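Local coordinates for predicted protein (Acinetobacter sp. RUH2624, PDB 4MEA) that hydrolyses epoxides as a secreted Cif-type enzyme of the alpha/beta hydrolase fold, probably serving as a virulence factor, at residues A[71-76]-A[131-136]; A[210-215]-A[304-309]; A[216-221]-A[308-313]; A[267-272]-A[293-298]; A[271-276]-A[300-305]. All blocks are in the same frame, centred on the assembly; numbering follows the deposited sequence. Where two conformers were deposited one is given.

Contact 1. Residues A[71-76]-A[131-136]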
# COMPACT_ATOMS: atom_id res chain seq x y z
N TRP A 71 -3.95 -8.78 23.62
CA TRP A 71 -4.22 -10.02 24.35
C TRP A 71 -5.71 -10.38 24.24
O TRP A 71 -6.08 -11.55 24.17
CB TRP A 71 -3.84 -9.86 25.84
CG TRP A 71 -4.89 -9.09 26.55
CD1 TRP A 71 -4.96 -7.74 26.70
CD2 TRP A 71 -6.08 -9.62 27.16
NE1 TRP A 71 -6.11 -7.39 27.37
CE2 TRP A 71 -6.82 -8.52 27.66
CE3 TRP A 71 -6.60 -10.91 27.32
CZ2 TRP A 71 -8.04 -8.68 28.31
CZ3 TRP A 71 -7.81 -11.06 27.98
CH2 TRP A 71 -8.52 -9.96 28.46
N LYS A 72 -6.55 -9.35 24.25
CA LYS A 72 -8.02 -9.49 24.29
C LYS A 72 -8.58 -10.44 23.23
O LYS A 72 -9.62 -11.06 23.45
CB LYS A 72 -8.68 -8.11 24.16
CG LYS A 72 -10.21 -8.10 24.21
CD LYS A 72 -10.73 -8.40 25.61
CE LYS A 72 -12.22 -8.11 25.73
NZ LYS A 72 -12.68 -8.32 27.12
N MET A 73 -7.89 -10.58 22.10
CA MET A 73 -8.42 -11.41 21.02
C MET A 73 -8.52 -12.86 21.46
O MET A 73 -9.29 -13.63 20.91
CB MET A 73 -7.57 -11.30 19.74
CG MET A 73 -6.17 -11.93 19.83
SD MET A 73 -5.49 -12.24 18.17
CE MET A 73 -6.36 -13.74 17.69
N TRP A 74 -7.74 -13.22 22.47
CA TRP A 74 -7.68 -14.61 22.91
C TRP A 74 -8.67 -14.97 24.03
O TRP A 74 -8.86 -16.14 24.33
CB TRP A 74 -6.26 -14.95 23.36
CG TRP A 74 -5.20 -14.72 22.30
CD1 TRP A 74 -4.23 -13.76 22.31
CD2 TRP A 74 -5.02 -15.48 21.10
NE1 TRP A 74 -3.45 -13.87 21.17
CE2 TRP A 74 -3.91 -14.92 20.42
CE3 TRP A 74 -5.68 -16.57 20.53
CZ2 TRP A 74 -3.46 -15.42 19.19
CZ3 TRP A 74 -5.22 -17.07 19.32
CH2 TRP A 74 -4.12 -16.50 18.66
N GLU A 75 -9.31 -13.97 24.62
CA GLU A 75 -10.11 -14.18 25.84
C GLU A 75 -11.07 -15.38 25.81
O GLU A 75 -11.09 -16.18 26.74
CB GLU A 75 -10.85 -12.90 26.25
CG GLU A 75 -11.45 -12.97 27.66
CD GLU A 75 -12.19 -11.70 28.06
OE1 GLU A 75 -12.77 -11.04 27.18
OE2 GLU A 75 -12.18 -11.36 29.26
N PRO A 76 -11.87 -15.52 24.74
CA PRO A 76 -12.81 -16.64 24.77
C PRO A 76 -12.12 -18.01 24.77
O PRO A 76 -12.63 -18.94 25.40
CB PRO A 76 -13.67 -16.44 23.50
CG PRO A 76 -12.93 -15.44 22.68
CD PRO A 76 -12.10 -14.61 23.60
N VAL A 131 0.84 -20.36 20.67
CA VAL A 131 -0.20 -20.06 19.69
C VAL A 131 -0.05 -18.59 19.29
O VAL A 131 -0.05 -17.71 20.15
CB VAL A 131 -1.62 -20.34 20.26
CG1 VAL A 131 -2.71 -19.96 19.26
CG2 VAL A 131 -1.75 -21.81 20.66
N SER A 132 0.10 -18.35 17.99
CA SER A 132 0.42 -17.01 17.49
C SER A 132 -0.51 -16.59 16.35
O SER A 132 -0.98 -17.45 15.60
CB SER A 132 1.88 -16.99 17.03
OG SER A 132 2.21 -15.80 16.35
N HIS A 133 -0.78 -15.29 16.21
CA HIS A 133 -1.65 -14.77 15.15
C HIS A 133 -1.11 -13.46 14.57
O HIS A 133 -0.60 -12.62 15.30
CB HIS A 133 -3.08 -14.55 15.69
CG HIS A 133 -4.05 -14.04 14.66
ND1 HIS A 133 -4.59 -12.77 14.71
CD2 HIS A 133 -4.60 -14.64 13.58
CE1 HIS A 133 -5.42 -12.61 13.70
NE2 HIS A 133 -5.45 -13.72 13.00
N ASP A 134 -1.24 -13.29 13.25
CA ASP A 134 -0.87 -12.03 12.60
C ASP A 134 0.59 -11.67 12.96
O ASP A 134 1.47 -12.51 12.83
CB ASP A 134 -1.84 -10.92 13.01
CG ASP A 134 -1.77 -9.70 12.10
OD1 ASP A 134 -2.62 -9.60 11.18
OD2 ASP A 134 -0.89 -8.83 12.30
N LEU A 135 0.83 -10.43 13.40
CA LEU A 135 2.19 -9.99 13.73
C LEU A 135 2.87 -10.88 14.78
O LEU A 135 4.09 -10.88 14.91
CB LEU A 135 2.21 -8.54 14.19
CG LEU A 135 2.26 -7.42 13.15
CD1 LEU A 135 2.40 -6.06 13.87
CD2 LEU A 135 3.39 -7.62 12.15
N GLY A 136 2.08 -11.63 15.54
CA GLY A 136 2.66 -12.62 16.44
C GLY A 136 3.57 -13.54 15.64
O GLY A 136 4.59 -14.00 16.14

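Contact 2. Residues A[210-215]-A[304-309]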
# COMPACT_ATOMS: atom_id res chain seq x y z
N THR A 210 -12.66 -5.15 6.12
CA THR A 210 -12.15 -5.70 4.86
C THR A 210 -11.61 -7.11 5.02
O THR A 210 -11.86 -7.99 4.20
CB THR A 210 -11.02 -4.80 4.28
OG1 THR A 210 -11.59 -3.59 3.78
CG2 THR A 210 -10.31 -5.50 3.12
N TYR A 211 -10.86 -7.33 6.09
CA TYR A 211 -10.23 -8.63 6.23
C TYR A 211 -11.11 -9.61 7.00
O TYR A 211 -10.77 -10.79 7.12
CB TYR A 211 -8.81 -8.49 6.77
CG TYR A 211 -8.00 -7.54 5.92
CD1 TYR A 211 -7.61 -7.89 4.63
CD2 TYR A 211 -7.68 -6.27 6.37
CE1 TYR A 211 -6.89 -7.01 3.83
CE2 TYR A 211 -6.97 -5.38 5.58
CZ TYR A 211 -6.58 -5.76 4.32
OH TYR A 211 -5.87 -4.87 3.56
N ALA A 212 -12.28 -9.14 7.45
CA ALA A 212 -13.28 -10.04 8.03
C ALA A 212 -14.06 -10.81 6.96
O ALA A 212 -14.34 -10.31 5.87
CB ALA A 212 -14.24 -9.26 8.91
N GLY A 213 -14.43 -12.05 7.28
CA GLY A 213 -15.39 -12.79 6.48
C GLY A 213 -16.79 -12.51 7.00
O GLY A 213 -17.72 -12.27 6.24
N LYS A 214 -16.95 -12.53 8.32
CA LYS A 214 -18.24 -12.23 8.93
C LYS A 214 -18.26 -10.76 9.39
O LYS A 214 -18.00 -10.46 10.55
CB LYS A 214 -18.51 -13.17 10.10
CG LYS A 214 -18.52 -14.65 9.72
CD LYS A 214 -19.26 -15.48 10.76
CE LYS A 214 -19.37 -16.94 10.36
NZ LYS A 214 -18.12 -17.71 10.65
N LYS A 215 -18.60 -9.86 8.47
CA LYS A 215 -18.47 -8.42 8.75
C LYS A 215 -19.48 -7.87 9.77
O LYS A 215 -19.19 -6.90 10.47
CB LYS A 215 -18.51 -7.61 7.45
CG LYS A 215 -17.49 -8.05 6.40
CD LYS A 215 -17.49 -7.10 5.20
CE LYS A 215 -16.90 -7.75 3.96
NZ LYS A 215 -15.53 -8.29 4.17
N GLY A 304 -12.83 -15.06 8.16
CA GLY A 304 -11.84 -14.08 7.74
C GLY A 304 -10.63 -14.08 8.66
O GLY A 304 -10.39 -15.04 9.39
N HIS A 305 -9.87 -12.99 8.63
CA HIS A 305 -8.61 -12.86 9.36
C HIS A 305 -8.75 -12.87 10.89
O HIS A 305 -7.89 -13.38 11.60
CB HIS A 305 -7.92 -11.57 8.91
CG HIS A 305 -6.56 -11.38 9.49
ND1 HIS A 305 -5.51 -12.23 9.22
CD2 HIS A 305 -6.07 -10.42 10.31
CE1 HIS A 305 -4.43 -11.81 9.86
NE2 HIS A 305 -4.75 -10.72 10.53
N TRP A 306 -9.83 -12.29 11.40
CA TRP A 306 -10.00 -12.14 12.84
C TRP A 306 -10.66 -13.40 13.38
O TRP A 306 -11.84 -13.41 13.73
CB TRP A 306 -10.82 -10.87 13.14
CG TRP A 306 -10.38 -9.72 12.27
CD1 TRP A 306 -11.07 -9.18 11.22
CD2 TRP A 306 -9.14 -9.01 12.36
NE1 TRP A 306 -10.33 -8.16 10.65
CE2 TRP A 306 -9.15 -8.03 11.33
CE3 TRP A 306 -8.03 -9.09 13.20
CZ2 TRP A 306 -8.09 -7.15 11.13
CZ3 TRP A 306 -6.96 -8.21 13.00
CH2 TRP A 306 -7.01 -7.25 11.97
N MET A 307 -9.87 -14.47 13.46
CA MET A 307 -10.40 -15.82 13.49
C MET A 307 -11.18 -16.18 14.75
O MET A 307 -12.16 -16.92 14.68
CB MET A 307 -9.29 -16.84 13.24
CG MET A 307 -8.60 -16.66 11.88
SD MET A 307 -7.25 -17.84 11.68
CE MET A 307 -8.14 -19.39 11.68
N VAL A 308 -10.75 -15.67 15.90
CA VAL A 308 -11.46 -15.91 17.15
C VAL A 308 -12.75 -15.08 17.25
O VAL A 308 -13.78 -15.59 17.71
CB VAL A 308 -10.54 -15.69 18.37
CG1 VAL A 308 -11.31 -15.89 19.67
CG2 VAL A 308 -9.34 -16.64 18.30
N GLU A 309 -12.72 -13.83 16.82
CA GLU A 309 -13.96 -13.04 16.74
C GLU A 309 -15.01 -13.73 15.86
O GLU A 309 -16.17 -13.84 16.24
CB GLU A 309 -13.69 -11.62 16.20
CG GLU A 309 -12.87 -10.70 17.10
CD GLU A 309 -13.69 -10.06 18.22
OE1 GLU A 309 -13.18 -9.12 18.87
OE2 GLU A 309 -14.84 -10.50 18.46

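Contact 3. Residues A[216-221]-A[308-313]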
# COMPACT_ATOMS: atom_id res chain seq x y z
N GLU A 216 -20.65 -8.50 9.85
CA GLU A 216 -21.76 -8.03 10.69
C GLU A 216 -21.40 -7.98 12.17
O GLU A 216 -22.02 -7.25 12.96
CB GLU A 216 -23.02 -8.90 10.46
CG GLU A 216 -22.90 -10.36 10.93
CD GLU A 216 -22.17 -11.27 9.93
OE1 GLU A 216 -21.98 -10.89 8.75
OE2 GLU A 216 -21.78 -12.39 10.34
N ILE A 217 -20.40 -8.75 12.55
CA ILE A 217 -19.97 -8.85 13.93
C ILE A 217 -19.34 -7.53 14.40
O ILE A 217 -19.35 -7.20 15.59
CB ILE A 217 -18.95 -10.01 14.08
CG1 ILE A 217 -19.69 -11.35 14.12
CG2 ILE A 217 -18.07 -9.84 15.31
CD1 ILE A 217 -18.78 -12.54 13.77
N PHE A 218 -18.79 -6.78 13.45
CA PHE A 218 -18.00 -5.61 13.83
C PHE A 218 -18.85 -4.36 13.93
O PHE A 218 -18.83 -3.49 13.07
CB PHE A 218 -16.79 -5.46 12.90
CG PHE A 218 -15.84 -6.62 13.01
CD1 PHE A 218 -14.85 -6.64 13.98
CD2 PHE A 218 -15.98 -7.73 12.18
CE1 PHE A 218 -14.00 -7.73 14.11
CE2 PHE A 218 -15.14 -8.82 12.31
CZ PHE A 218 -14.15 -8.82 13.27
N THR A 219 -19.62 -4.31 15.02
CA THR A 219 -20.46 -3.17 15.35
C THR A 219 -19.58 -1.97 15.68
O THR A 219 -18.38 -2.11 15.91
CB THR A 219 -21.34 -3.47 16.58
OG1 THR A 219 -20.50 -3.66 17.73
CG2 THR A 219 -22.14 -4.73 16.34
N PRO A 220 -20.19 -0.78 15.70
CA PRO A 220 -19.39 0.41 16.02
C PRO A 220 -18.74 0.32 17.41
O PRO A 220 -17.62 0.81 17.58
CB PRO A 220 -20.42 1.55 15.96
CG PRO A 220 -21.45 1.05 14.97
CD PRO A 220 -21.54 -0.44 15.21
N GLU A 221 -19.43 -0.30 18.37
CA GLU A 221 -18.89 -0.40 19.73
C GLU A 221 -17.77 -1.41 19.84
O GLU A 221 -16.78 -1.17 20.54
CB GLU A 221 -19.99 -0.73 20.76
CG GLU A 221 -19.46 -1.35 22.06
CD GLU A 221 -18.60 -0.40 22.88
OE1 GLU A 221 -18.65 0.83 22.63
OE2 GLU A 221 -17.87 -0.87 23.78
N VAL A 308 -10.75 -15.67 15.90
CA VAL A 308 -11.46 -15.91 17.15
C VAL A 308 -12.75 -15.08 17.25
O VAL A 308 -13.78 -15.59 17.71
CB VAL A 308 -10.54 -15.69 18.37
CG1 VAL A 308 -11.31 -15.89 19.67
CG2 VAL A 308 -9.34 -16.64 18.30
N GLU A 309 -12.72 -13.83 16.82
CA GLU A 309 -13.96 -13.04 16.74
C GLU A 309 -15.01 -13.73 15.86
O GLU A 309 -16.17 -13.84 16.24
CB GLU A 309 -13.69 -11.62 16.20
CG GLU A 309 -12.87 -10.70 17.10
CD GLU A 309 -13.69 -10.06 18.22
OE1 GLU A 309 -13.18 -9.12 18.87
OE2 GLU A 309 -14.84 -10.50 18.46
N GLU A 310 -14.59 -14.21 14.69
CA GLU A 310 -15.52 -14.73 13.68
C GLU A 310 -15.88 -16.21 13.82
O GLU A 310 -16.91 -16.67 13.31
CB GLU A 310 -14.96 -14.48 12.29
CG GLU A 310 -14.48 -13.07 12.04
CD GLU A 310 -13.94 -12.90 10.64
OE1 GLU A 310 -14.63 -13.35 9.70
OE2 GLU A 310 -12.82 -12.37 10.48
N ASN A 311 -15.03 -16.98 14.49
CA ASN A 311 -15.21 -18.43 14.50
C ASN A 311 -14.44 -19.04 15.67
O ASN A 311 -13.55 -19.87 15.48
CB ASN A 311 -14.76 -19.02 13.15
CG ASN A 311 -15.23 -20.46 12.95
OD1 ASN A 311 -15.87 -21.04 13.81
ND2 ASN A 311 -14.90 -21.03 11.78
N ALA A 312 -14.79 -18.60 16.87
CA ALA A 312 -14.19 -19.11 18.09
C ALA A 312 -14.30 -20.63 18.15
O ALA A 312 -13.37 -21.31 18.57
CB ALA A 312 -14.85 -18.47 19.31
N GLU A 313 -15.44 -21.16 17.72
CA GLU A 313 -15.67 -22.60 17.72
C GLU A 313 -14.67 -23.32 16.84
O GLU A 313 -14.11 -24.35 17.22
CB GLU A 313 -17.09 -22.94 17.27
CG GLU A 313 -17.33 -24.42 16.98
CD GLU A 313 -17.35 -25.28 18.24
OE1 GLU A 313 -17.25 -24.72 19.36
OE2 GLU A 313 -17.48 -26.52 18.11

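Contact 4. Residues A[267-272]-A[293-298]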
# COMPACT_ATOMS: atom_id res chain seq x y z
N SER A 267 3.65 -28.85 14.36
CA SER A 267 3.23 -27.48 14.11
C SER A 267 1.93 -27.46 13.32
O SER A 267 1.58 -28.44 12.66
CB SER A 267 4.32 -26.71 13.37
OG SER A 267 4.55 -27.27 12.09
N MET A 268 1.21 -26.35 13.42
CA MET A 268 -0.02 -26.18 12.67
C MET A 268 -0.07 -24.80 12.02
O MET A 268 0.32 -23.80 12.64
CB MET A 268 -1.24 -26.36 13.57
CG MET A 268 -2.58 -26.08 12.86
SD MET A 268 -4.02 -26.75 13.72
CE MET A 268 -4.03 -25.79 15.23
N ALA A 269 -0.52 -24.76 10.77
CA ALA A 269 -0.99 -23.54 10.13
C ALA A 269 -2.50 -23.55 10.21
O ALA A 269 -3.16 -24.47 9.72
CB ALA A 269 -0.53 -23.46 8.68
N LEU A 270 -3.06 -22.54 10.87
CA LEU A 270 -4.50 -22.44 11.05
C LEU A 270 -4.94 -21.09 10.50
O LEU A 270 -4.54 -20.04 11.00
CB LEU A 270 -4.85 -22.59 12.54
CG LEU A 270 -6.26 -22.29 13.03
CD1 LEU A 270 -7.30 -23.21 12.38
CD2 LEU A 270 -6.31 -22.44 14.56
N THR A 271 -5.75 -21.11 9.45
CA THR A 271 -6.04 -19.89 8.71
C THR A 271 -7.52 -19.77 8.40
O THR A 271 -8.30 -20.71 8.62
CB THR A 271 -5.28 -19.86 7.38
OG1 THR A 271 -5.92 -20.75 6.46
CG2 THR A 271 -3.83 -20.29 7.57
N GLY A 272 -7.91 -18.61 7.89
CA GLY A 272 -9.29 -18.38 7.49
C GLY A 272 -9.40 -18.28 5.99
O GLY A 272 -8.66 -17.53 5.35
N ALA A 293 4.91 -35.14 8.48
CA ALA A 293 4.05 -35.97 9.31
C ALA A 293 3.67 -35.26 10.61
O ALA A 293 2.69 -35.60 11.25
CB ALA A 293 4.72 -37.31 9.61
N GLN A 294 4.46 -34.26 10.98
CA GLN A 294 4.21 -33.49 12.20
C GLN A 294 3.37 -32.23 11.95
O GLN A 294 2.99 -31.54 12.90
CB GLN A 294 5.53 -33.07 12.85
CG GLN A 294 6.40 -34.20 13.33
CD GLN A 294 7.67 -33.67 13.98
OE1 GLN A 294 8.51 -33.05 13.32
NE2 GLN A 294 7.80 -33.89 15.29
N TYR A 295 3.10 -31.95 10.68
CA TYR A 295 2.49 -30.68 10.27
C TYR A 295 0.99 -30.80 9.97
O TYR A 295 0.57 -31.63 9.15
CB TYR A 295 3.23 -30.14 9.05
CG TYR A 295 2.63 -28.89 8.44
CD1 TYR A 295 2.58 -27.70 9.15
CD2 TYR A 295 2.13 -28.90 7.14
CE1 TYR A 295 2.04 -26.55 8.59
CE2 TYR A 295 1.60 -27.75 6.57
CZ TYR A 295 1.56 -26.58 7.30
OH TYR A 295 1.03 -25.42 6.76
N THR A 296 0.20 -29.96 10.62
CA THR A 296 -1.24 -29.89 10.39
C THR A 296 -1.61 -28.56 9.74
O THR A 296 -1.14 -27.50 10.17
CB THR A 296 -2.03 -30.03 11.70
OG1 THR A 296 -1.81 -31.33 12.26
CG2 THR A 296 -3.52 -29.84 11.46
N ALA A 297 -2.44 -28.61 8.72
CA ALA A 297 -2.92 -27.41 8.04
C ALA A 297 -4.44 -27.41 8.05
O ALA A 297 -5.07 -28.33 7.55
CB ALA A 297 -2.42 -27.37 6.62
N ILE A 298 -5.03 -26.36 8.63
CA ILE A 298 -6.48 -26.24 8.65
C ILE A 298 -6.89 -24.86 8.17
O ILE A 298 -6.44 -23.85 8.69
CB ILE A 298 -7.04 -26.49 10.07
CG1 ILE A 298 -6.77 -27.94 10.49
CG2 ILE A 298 -8.55 -26.16 10.12
CD1 ILE A 298 -7.18 -28.26 11.92

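Contact 5. Residues A[271-276]-A[300-305]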
# COMPACT_ATOMS: atom_id res chain seq x y z
N THR A 271 -5.75 -21.11 9.45
CA THR A 271 -6.04 -19.89 8.71
C THR A 271 -7.52 -19.77 8.40
O THR A 271 -8.30 -20.71 8.62
CB THR A 271 -5.28 -19.86 7.38
OG1 THR A 271 -5.92 -20.75 6.46
CG2 THR A 271 -3.83 -20.29 7.57
N GLY A 272 -7.91 -18.61 7.89
CA GLY A 272 -9.29 -18.38 7.49
C GLY A 272 -9.40 -18.28 5.99
O GLY A 272 -8.66 -17.53 5.35
N GLN A 273 -10.32 -19.05 5.41
CA GLN A 273 -10.57 -19.03 3.98
C GLN A 273 -10.77 -17.62 3.43
O GLN A 273 -10.34 -17.32 2.30
CB GLN A 273 -11.80 -19.87 3.66
CG GLN A 273 -12.22 -19.87 2.20
CD GLN A 273 -13.59 -20.50 2.00
OE1 GLN A 273 -14.55 -20.19 2.73
NE2 GLN A 273 -13.69 -21.40 1.03
N LYS A 274 -11.43 -16.75 4.20
CA LYS A 274 -11.73 -15.38 3.76
C LYS A 274 -10.70 -14.36 4.24
O LYS A 274 -10.86 -13.15 4.03
CB LYS A 274 -13.13 -14.93 4.22
CG LYS A 274 -14.27 -15.75 3.63
CD LYS A 274 -14.22 -15.73 2.11
CE LYS A 274 -15.40 -16.47 1.50
NZ LYS A 274 -15.29 -16.58 0.01
N GLY A 275 -9.65 -14.85 4.88
CA GLY A 275 -8.56 -13.99 5.33
C GLY A 275 -7.38 -14.15 4.39
O GLY A 275 -7.51 -14.00 3.18
N VAL A 276 -6.22 -14.46 4.96
CA VAL A 276 -5.01 -14.68 4.15
C VAL A 276 -5.09 -16.04 3.45
O VAL A 276 -4.42 -16.28 2.44
CB VAL A 276 -3.73 -14.56 5.01
CG1 VAL A 276 -2.48 -14.64 4.13
CG2 VAL A 276 -3.75 -13.24 5.78
N LEU A 300 -10.16 -22.61 7.88
CA LEU A 300 -11.56 -22.52 8.30
C LEU A 300 -12.42 -21.83 7.24
O LEU A 300 -12.13 -20.71 6.82
CB LEU A 300 -11.69 -21.82 9.65
CG LEU A 300 -10.96 -22.44 10.85
CD1 LEU A 300 -11.24 -21.62 12.10
CD2 LEU A 300 -11.40 -23.88 11.04
N PRO A 301 -13.50 -22.51 6.80
CA PRO A 301 -14.40 -21.92 5.79
C PRO A 301 -15.19 -20.72 6.34
O PRO A 301 -15.43 -20.66 7.54
CB PRO A 301 -15.35 -23.09 5.44
CG PRO A 301 -15.27 -24.02 6.61
CD PRO A 301 -13.89 -23.87 7.19
N ASP A 302 -15.55 -19.80 5.45
CA ASP A 302 -16.40 -18.65 5.77
C ASP A 302 -15.85 -17.81 6.91
O ASP A 302 -16.60 -17.07 7.56
CB ASP A 302 -17.82 -19.11 6.11
CG ASP A 302 -18.51 -19.81 4.96
OD1 ASP A 302 -18.30 -19.39 3.80
OD2 ASP A 302 -19.25 -20.79 5.21
N THR A 303 -14.55 -17.92 7.15
CA THR A 303 -13.88 -17.24 8.26
C THR A 303 -12.80 -16.31 7.72
O THR A 303 -11.96 -16.72 6.92
CB THR A 303 -13.24 -18.24 9.25
OG1 THR A 303 -14.24 -19.12 9.76
CG2 THR A 303 -12.55 -17.50 10.43
N GLY A 304 -12.83 -15.06 8.16
CA GLY A 304 -11.84 -14.08 7.74
C GLY A 304 -10.63 -14.08 8.66
O GLY A 304 -10.39 -15.04 9.39
N HIS A 305 -9.87 -12.99 8.63
CA HIS A 305 -8.61 -12.86 9.36
C HIS A 305 -8.75 -12.87 10.89
O HIS A 305 -7.89 -13.38 11.60
CB HIS A 305 -7.92 -11.57 8.91
CG HIS A 305 -6.56 -11.38 9.49
ND1 HIS A 305 -5.51 -12.23 9.22
CD2 HIS A 305 -6.07 -10.42 10.31
CE1 HIS A 305 -4.43 -11.81 9.86
NE2 HIS A 305 -4.75 -10.72 10.53

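Contact 1. Residues A[71-76]-A[131-136]
V131 opens the contact with its CG1 methyl, which lies 3.8 Å from W74 CH2 and approaches the indole on a slant, neither squarely over a face nor in line with an edge. S132 turns its side chain to the other side of the strand; what W74 meets here is the S132 carbonyl carbon, at the ring edge. H133 then comes back to the indole, with its CB 3.6 Å from W74 CZ2. With CG placed trans to the backbone N (chi1 -179°), the imidazole extends past W74 and reaches M73, whose CE is 3.6 Å from H133 ND1. That same CE methyl sits above the rim of one W74 face, so the M73 methyl bridges the two rings. H133 NE2 donates to the H305 carbonyl, which fixes the rotation of the imidazole and leaves its ND1 side to the thioether.

The strand ends in the nucleophile elbow of the alpha/beta hydrolase fold, a type II' turn closed by G136 N on H133 O at 2.9 Å. D134 occupies the elbow with a positive phi of 55°, consistent with the nucleophile of this family. Its OD1 meets H305 NE2, while OD2 receives the N-H groups of F67 and, through a bent 132° bond, of L135. G136 carries the turn on into helix 136-146.

Contact 2. Residues A[210-215]-A[304-309]
The indole of W306 has A212 CB in its plane, at the edge, with CD1 3.9 Å from that methyl. One of its faces carries H305 CD2, 3.5 Å above the plane and displaced toward the rim; seen from the imidazole, W306 CZ2 lies in plane at the H305 ring edge. W306 swings toward the 210-215 backbone because its CG stands beside its own backbone N (chi1 -42°), and its NE1 is then bonded to the I208 carbonyl of helix 200-211. The chain bends at W306 in an inverse gamma turn, and this residue is also the N-cap position of helix 307-323.

Just before the bend the two backbones come together. H305 N donates to Y211 O over 2.8 Å in an almost linear bond (178°), tilted 26° from the carbonyl plane. Y211 CB, in one of the tyrosine's two modelled conformers, meets H305 CB at 3.9 Å. The CA of G304 packs 3.3 Å from G213 N. Nearby, K215 NZ folds back to A212 O at 2.9 Å and also reaches K209 O.

The H305 imidazole bonds to D134 and D158, as expected of the histidine of an alpha/beta hydrolase site; the hydrogen bond to Y211 O holds the backbone of that residue.

Contact 3. Residues A[216-221]-A[308-313]
E310 OE1 is gripped by three backbone N-H groups, those of G213, K214 and G304, while OE2 takes the N-H of W306; the aliphatic part of the same side chain supports F218. Such a network would spread the carboxylate's charge over several peptide dipoles and probably steadies it in a buried place. The contact joins the start of the last core helix, 307-323, to the segment leading into helix 220-227. That segment belongs to the long insertion between strands 151-157 and 267-272, which in alpha/beta hydrolases of the epoxide hydrolase type forms the cap over the core.

No hydrogen bond crosses between 216-221 and 308-313; the rest is van der Waals packing, mostly of carbon atoms. F218 sits at the centre of an inverse gamma turn, and its ring reaches the helix by its far end: CE2 has E310 CG at its edge, 4.3 Å away, and CZ approaches E309 CB. Its neighbour I217 lays CG2 over the centre of one ring face, and W306 meets the ring with planes at about 65°. E309 bends at chi2 (-80°); its carboxylate plane lies 63° from the phenyl plane.

I217 aims CG1 and CD1 at the helix backbone. T219 caps helix 220-227 through its hydroxyl on L222 N. The I217 CD1 methyl ends 3.8 Å from E309 O and 3.9 Å from E310 CA.

Contact 4. Residues A[267-272]-A[293-298]
M268 sets its sulfur over the groove between T296 and I298 of the adjoining strand: SD lies 3.9 Å from T296 CG2 and equally far from I298 CD1. A bend at chi3 follows an otherwise extended chain that runs close along the T296 carbonyl. Farther up the same face L270 and I298 lie side by side and point the same way, with CD1 of the leucine 3.9 Å from CG2 of the isoleucine. Helix 307-323 packs over this ridge.

On the other face the relief is reversed. S267 and A269 are small, and the Y295 ring lies over these two residues. Its CG is trans to the backbone N (chi1 175°), which lays the ring back across the neighbouring strand: CD1 has S267 OG at its edge, 3.6 Å away, and OH comes to 3.2 Å from A269 CB before bonding to V281 O. Helix 279-288 lies on this side, completing the beta-alpha-beta crossover between the two parallel strands, whose directions differ by 8°.

Within the sheet, between the two faces, runs a parallel ladder. S267 and A269 each use N-H and C=O, T271 its N-H, and the partners are Q294, T296 and I298. I298 N meets A269 O at 2.9 Å, nearly along the C=O axis, whereas S267 N stands 38° above the Q294 carbonyl plane. Directional backbone hydrogen bonds thus set the register of this edge strand, and largely apolar packing covers the two faces.

Contact 5. Residues A[271-276]-A[300-305]
L300 N gives to T271 O at 2.8 Å and Q273 N to L300 O at 2.8 Å, backbone hydrogen bonds that continue the strand pairing as in a parallel ladder. The next, K274 N to T303 O, departs from it and comes from 39° above the carbonyl plane, where both chains turn: G272 to G275 in a type I turn, L300 to T303 in a type II turn.

A side-chain bond joins these turns. Q273, extended beyond CG with CG opposite the backbone N (chi1 177°), brings OE1 to D302 N, 2.9 Å away and nearly linear at 176°. T303 OG1 donates to P301 O and is also bonded to N311 ND2.

Packing completes the contact. K274 CB lies 3.4 Å from T303 O. At the far end G275 CA rests 3.7 Å from H305 N, a glycine backbone against a peptide, and V276 runs alongside H305 with CG2 4.0 Å from ND1. That ND1 bonds to D158 OD2, which also receives V276 N.

The chain leaving strand 295-300 thus delivers H305 between D134 and D158, where the histidine of the alpha/beta hydrolase active site normally sits.

Overall arrangement
Contact 1 is the most central, a buried packing of aromatic rings and a thioether beside the strand that leads into the nucleophile elbow; contact 2 is also buried, the others partly. Contacts 4 and 5 share strand 267-272 and rely mainly on backbone hydrogen bonds, with one from a glutamine side chain in contact 5. Contact 2 holds the chain leading into helix 307-323 and contact 3 its first turns, both against the cap-type insertion, one with a backbone bond, the other mostly apolar, and E310 links the pair. H305, in contacts 2 and 5, reaches D134 of contact 1, so three contacts converge on one probable active site. Contact 4 lies outward, at the sheet edge.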